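Local coordinates for GRAS family transcription factor containing protein, expressed (Oryza sativa Japonica Group, PDB 5HYZ) that binds DNA in vitro through its GRAS domain and probably acts as a transcription factor in plant development and abiotic stress resistance, at residues P88-A97 against S360-V371. Numbering follows the deposited sequence.
Sequences PYSKFAHLTA and SLAWEKRPLLTV
Leu361 projects from its strand towards helix 89-97, with CB at Phe92 and CD2 at Tyr89, in a contact that is almost wholly apolar, with no hydrogen bond joining the segments. Its CB lies over one face of the Phe92 ring, 3.8 Å from the centroid, a CH-pi contact in which the two side chains run alongside one another with opposite headings. Chi1 (169°) sets Leu361 CG anti to the backbone N, and chi2 (64°) then directs CD2 to CD1 of Tyr89, 3.6 Å away; CD2 also touches CG of Pro88, the helix N-cap residue. The Phe92 ring extends further, CE2 reaching O of Leu369 at 3.4 Å and CG2 of Val371, a span from Leu361 to Val371 that suits a broad, flat side chain.

The other aliphatic contacts follow the helix. Leu369 splits its branches, CD1 lying against the backbone O and CB of Tyr89 and CD2 against CB of Ala93. Small Ala93 lets the strand come close: CG2 of Val371 lies 3.7 Å from CA of Ala93, while CG1 meets CG2 of Thr96, also at 3.7 Å. Beta-branched valine suits this place because its two methyls serve adjacent helical turns.

Thr96 turns its methyl to Val371 and its hydroxyl back to its own helix, where OG1 donates to O of Phe92 at 2.8 Å; that oxygen also accepts from N of Thr96, from the opposite face of its plane. Tyrosine suits position 89 because its ring packs on Leu361 and Leu368 while its buried OH is satisfied by Ser268 OG of helix 251-272.

Leu368 and Leu369 together oppose the single residue Leu361, whose O accepts from both their backbone N atoms, which defines a classic beta bulge. It lies in an antiparallel hairpin closed by a type I' turn from Trp363 to Arg366. The axes of helix 89-97 and strand 360-363 run nearly antiparallel, at 159°: a helix packed on the sheet, joining what are predicted to be the VHIID and SAW regions within the Rossmann-like GRAS domain.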
loop_
_atom_site.group_PDB
_atom_site.type_symbol
_atom_site.label_atom_id
_atom_site.label_comp_id
_atom_site.label_asym_id
_atom_site.label_seq_id
_atom_site.Cartn_x
_atom_site.Cartn_y
_atom_site.Cartn_z
ATOM N N PRO A 88 -3.700 -3.203 -7.544
ATOM C CA PRO A 88 -4.380 -3.424 -6.258
ATOM C C PRO A 88 -5.171 -4.732 -6.169
ATOM O O PRO A 88 -5.889 -4.935 -5.154
ATOM C CB PRO A 88 -5.340 -2.242 -6.179
ATOM C CG PRO A 88 -5.711 -1.985 -7.611
ATOM C CD PRO A 88 -4.444 -2.252 -8.402
ATOM N N TYR A 89 -5.048 -5.601 -7.179
ATOM C CA TYR A 89 -5.834 -6.841 -7.238
ATOM C C TYR A 89 -5.761 -7.702 -5.980
ATOM O O TYR A 89 -6.818 -8.003 -5.382
ATOM C CB TYR A 89 -5.418 -7.684 -8.475
ATOM C CG TYR A 89 -5.575 -6.905 -9.792
ATOM C CD1 TYR A 89 -6.805 -6.415 -10.182
ATOM C CD2 TYR A 89 -4.483 -6.670 -10.623
ATOM C CE1 TYR A 89 -6.957 -5.667 -11.366
ATOM C CE2 TYR A 89 -4.624 -5.937 -11.824
ATOM C CZ TYR A 89 -5.846 -5.448 -12.180
ATOM O OH TYR A 89 -6.021 -4.733 -13.361
ATOM N N SER A 90 -4.563 -8.096 -5.547
ATOM C CA SER A 90 -4.501 -9.003 -4.417
ATOM C C SER A 90 -4.908 -8.303 -3.121
ATOM O O SER A 90 -5.557 -8.903 -2.267
ATOM C CB SER A 90 -3.093 -9.661 -4.273
ATOM O OG SER A 90 -2.117 -8.668 -3.939
ATOM N N LYS A 91 -4.584 -7.026 -2.963
ATOM C CA LYS A 91 -4.943 -6.363 -1.751
ATOM C C LYS A 91 -6.465 -6.227 -1.669
ATOM O O LYS A 91 -7.063 -6.404 -0.600
ATOM C CB LYS A 91 -4.244 -4.970 -1.655
ATOM C CG LYS A 91 -4.388 -4.348 -0.258
ATOM C CD LYS A 91 -3.265 -3.360 0.104
ATOM C CE LYS A 91 -3.333 -2.915 1.587
ATOM N NZ LYS A 91 -3.148 -1.417 1.797
ATOM N N PHE A 92 -7.081 -5.865 -2.798
ATOM C CA PHE A 92 -8.545 -5.780 -2.851
ATOM C C PHE A 92 -9.185 -7.080 -2.395
ATOM O O PHE A 92 -10.091 -7.167 -1.570
ATOM C CB PHE A 92 -8.987 -5.512 -4.274
ATOM C CG PHE A 92 -10.470 -5.744 -4.477
ATOM C CD1 PHE A 92 -11.410 -4.850 -3.961
ATOM C CD2 PHE A 92 -10.900 -6.846 -5.185
ATOM C CE1 PHE A 92 -12.771 -5.091 -4.135
ATOM C CE2 PHE A 92 -12.293 -7.097 -5.345
ATOM C CZ PHE A 92 -13.196 -6.227 -4.824
ATOM N N ALA A 93 -8.661 -8.128 -2.992
ATOM C CA ALA A 93 -9.279 -9.424 -2.683
ATOM C C ALA A 93 -9.110 -9.799 -1.202
ATOM O O ALA A 93 -10.071 -10.141 -0.471
ATOM C CB ALA A 93 -8.615 -10.468 -3.592
ATOM N N HIS A 94 -7.871 -9.736 -0.734
ATOM C CA HIS A 94 -7.614 -10.061 0.694
ATOM C C HIS A 94 -8.379 -9.241 1.692
ATOM O O HIS A 94 -8.905 -9.751 2.658
ATOM C CB HIS A 94 -6.112 -9.852 1.019
ATOM C CG HIS A 94 -5.237 -10.784 0.275
ATOM N ND1 HIS A 94 -3.869 -10.586 0.149
ATOM C CD2 HIS A 94 -5.525 -11.933 -0.386
ATOM C CE1 HIS A 94 -3.359 -11.582 -0.558
ATOM N NE2 HIS A 94 -4.338 -12.414 -0.886
ATOM N N LEU A 95 -8.329 -7.936 1.521
ATOM C CA LEU A 95 -9.031 -7.096 2.487
ATOM C C LEU A 95 -10.538 -7.293 2.444
ATOM O O LEU A 95 -11.184 -7.262 3.483
ATOM C CB LEU A 95 -8.699 -5.596 2.276
ATOM C CG LEU A 95 -7.230 -5.333 2.615
ATOM C CD1 LEU A 95 -6.903 -3.844 2.651
ATOM C CD2 LEU A 95 -6.633 -6.057 3.905
ATOM N N THR A 96 -11.108 -7.520 1.248
ATOM C CA THR A 96 -12.545 -7.693 1.206
ATOM C C THR A 96 -12.958 -9.068 1.837
ATOM O O THR A 96 -13.922 -9.149 2.640
ATOM C CB THR A 96 -13.047 -7.602 -0.252
ATOM O OG1 THR A 96 -12.634 -6.342 -0.763
ATOM C CG2 THR A 96 -14.567 -7.668 -0.321
ATOM N N ALA A 97 -12.201 -10.099 1.513
ATOM C CA ALA A 97 -12.399 -11.387 2.166
ATOM C C ALA A 97 -12.251 -11.283 3.713
ATOM O O ALA A 97 -13.070 -11.826 4.477
ATOM C CB ALA A 97 -11.405 -12.396 1.603
ATOM N N SER A 360 -16.805 -6.514 -7.237
ATOM C CA SER A 360 -15.714 -6.757 -8.164
ATOM C C SER A 360 -14.890 -5.501 -8.367
ATOM O O SER A 360 -15.446 -4.371 -8.444
ATOM C CB SER A 360 -16.299 -7.266 -9.506
ATOM O OG SER A 360 -15.274 -7.628 -10.396
ATOM N N LEU A 361 -13.587 -5.688 -8.514
ATOM C CA LEU A 361 -12.684 -4.611 -8.858
ATOM C C LEU A 361 -12.623 -4.616 -10.370
ATOM O O LEU A 361 -12.376 -5.649 -10.998
ATOM C CB LEU A 361 -11.314 -4.823 -8.239
ATOM C CG LEU A 361 -10.167 -3.937 -8.680
ATOM C CD1 LEU A 361 -10.539 -2.497 -8.253
ATOM C CD2 LEU A 361 -8.836 -4.377 -8.046
ATOM N N ALA A 362 -12.934 -3.439 -10.933
ATOM C CA ALA A 362 -13.025 -3.250 -12.373
ATOM C C ALA A 362 -11.999 -2.291 -12.947
ATOM O O ALA A 362 -11.501 -1.409 -12.249
ATOM C CB ALA A 362 -14.462 -2.744 -12.702
ATOM N N TRP A 363 -11.684 -2.476 -14.233
ATOM C CA TRP A 363 -10.838 -1.541 -14.978
ATOM C C TRP A 363 -11.683 -0.960 -16.114
ATOM O O TRP A 363 -12.246 -1.733 -16.889
ATOM C CB TRP A 363 -9.588 -2.238 -15.553
ATOM C CG TRP A 363 -8.755 -1.278 -16.356
ATOM C CD1 TRP A 363 -8.822 -1.093 -17.720
ATOM C CD2 TRP A 363 -7.733 -0.365 -15.874
ATOM N NE1 TRP A 363 -7.911 -0.138 -18.107
ATOM C CE2 TRP A 363 -7.220 0.318 -17.008
ATOM C CE3 TRP A 363 -7.175 -0.090 -14.614
ATOM C CZ2 TRP A 363 -6.212 1.276 -16.907
ATOM C CZ3 TRP A 363 -6.186 0.847 -14.516
ATOM C CH2 TRP A 363 -5.708 1.526 -15.658
ATOM N N GLU A 364 -11.812 0.378 -16.158
ATOM C CA GLU A 364 -12.703 1.008 -17.171
ATOM C C GLU A 364 -14.083 0.344 -17.192
ATOM O O GLU A 364 -14.615 -0.002 -18.247
ATOM C CB GLU A 364 -12.052 0.951 -18.567
ATOM C CG GLU A 364 -12.321 2.205 -19.400
ATOM C CD GLU A 364 -11.209 2.433 -20.409
ATOM O OE1 GLU A 364 -10.435 3.406 -20.234
ATOM O OE2 GLU A 364 -11.088 1.613 -21.352
ATOM N N LYS A 365 -14.612 0.143 -15.993
ATOM C CA LYS A 365 -15.924 -0.432 -15.720
ATOM C C LYS A 365 -16.118 -1.894 -16.099
ATOM O O LYS A 365 -17.224 -2.403 -15.962
ATOM C CB LYS A 365 -16.996 0.435 -16.388
ATOM C CG LYS A 365 -16.844 1.884 -15.892
ATOM C CD LYS A 365 -18.180 2.659 -15.902
ATOM C CE LYS A 365 -17.927 4.159 -15.625
ATOM N NZ LYS A 365 -17.098 4.372 -14.375
ATOM N N ARG A 366 -15.047 -2.576 -16.450
ATOM C CA ARG A 366 -15.079 -4.003 -16.737
ATOM C C ARG A 366 -14.569 -4.774 -15.501
ATOM O O ARG A 366 -13.417 -4.635 -15.159
ATOM C CB ARG A 366 -14.205 -4.282 -17.976
ATOM C CG ARG A 366 -13.474 -5.663 -18.189
ATOM C CD ARG A 366 -14.294 -6.870 -17.848
ATOM N NE ARG A 366 -13.884 -8.138 -18.461
ATOM C CZ ARG A 366 -14.363 -9.295 -18.007
ATOM N NH1 ARG A 366 -15.189 -9.268 -16.949
ATOM N NH2 ARG A 366 -14.048 -10.461 -18.568
ATOM N N PRO A 367 -15.426 -5.570 -14.888
ATOM C CA PRO A 367 -15.084 -6.334 -13.673
ATOM C C PRO A 367 -13.917 -7.261 -13.970
ATOM O O PRO A 367 -13.984 -7.946 -14.996
ATOM C CB PRO A 367 -16.369 -7.139 -13.384
ATOM C CG PRO A 367 -17.449 -6.427 -14.100
ATOM C CD PRO A 367 -16.852 -5.696 -15.249
ATOM N N LEU A 368 -12.895 -7.311 -13.111
ATOM C CA LEU A 368 -11.758 -8.179 -13.354
ATOM C C LEU A 368 -11.555 -9.195 -12.257
ATOM O O LEU A 368 -11.171 -10.349 -12.542
ATOM C CB LEU A 368 -10.466 -7.383 -13.482
ATOM C CG LEU A 368 -10.370 -6.461 -14.691
ATOM C CD1 LEU A 368 -9.014 -5.805 -14.723
ATOM C CD2 LEU A 368 -10.661 -7.223 -16.032
ATOM N N LEU A 369 -11.778 -8.767 -11.018
ATOM C CA LEU A 369 -11.471 -9.697 -9.845
ATOM C C LEU A 369 -12.646 -9.582 -8.903
ATOM O O LEU A 369 -12.954 -8.480 -8.426
ATOM C CB LEU A 369 -10.184 -9.288 -9.124
ATOM C CG LEU A 369 -9.543 -10.429 -8.310
ATOM C CD1 LEU A 369 -8.200 -9.956 -7.819
ATOM C CD2 LEU A 369 -10.355 -10.799 -7.124
ATOM N N THR A 370 -13.339 -10.676 -8.651
ATOM C CA THR A 370 -14.592 -10.644 -7.901
ATOM C C THR A 370 -14.490 -11.379 -6.573
ATOM O O THR A 370 -13.944 -12.488 -6.518
ATOM C CB THR A 370 -15.664 -11.266 -8.789
ATOM O OG1 THR A 370 -15.628 -10.529 -10.030
ATOM C CG2 THR A 370 -17.028 -11.200 -8.195
ATOM N N VAL A 371 -15.057 -10.806 -5.518
ATOM C CA VAL A 371 -14.992 -11.420 -4.200
ATOM C C VAL A 371 -16.415 -11.630 -3.726
ATOM O O VAL A 371 -17.305 -10.800 -3.985
ATOM C CB VAL A 371 -14.229 -10.522 -3.199
ATOM C CG1 VAL A 371 -14.314 -11.114 -1.754
ATOM C CG2 VAL A 371 -12.710 -10.535 -3.595
#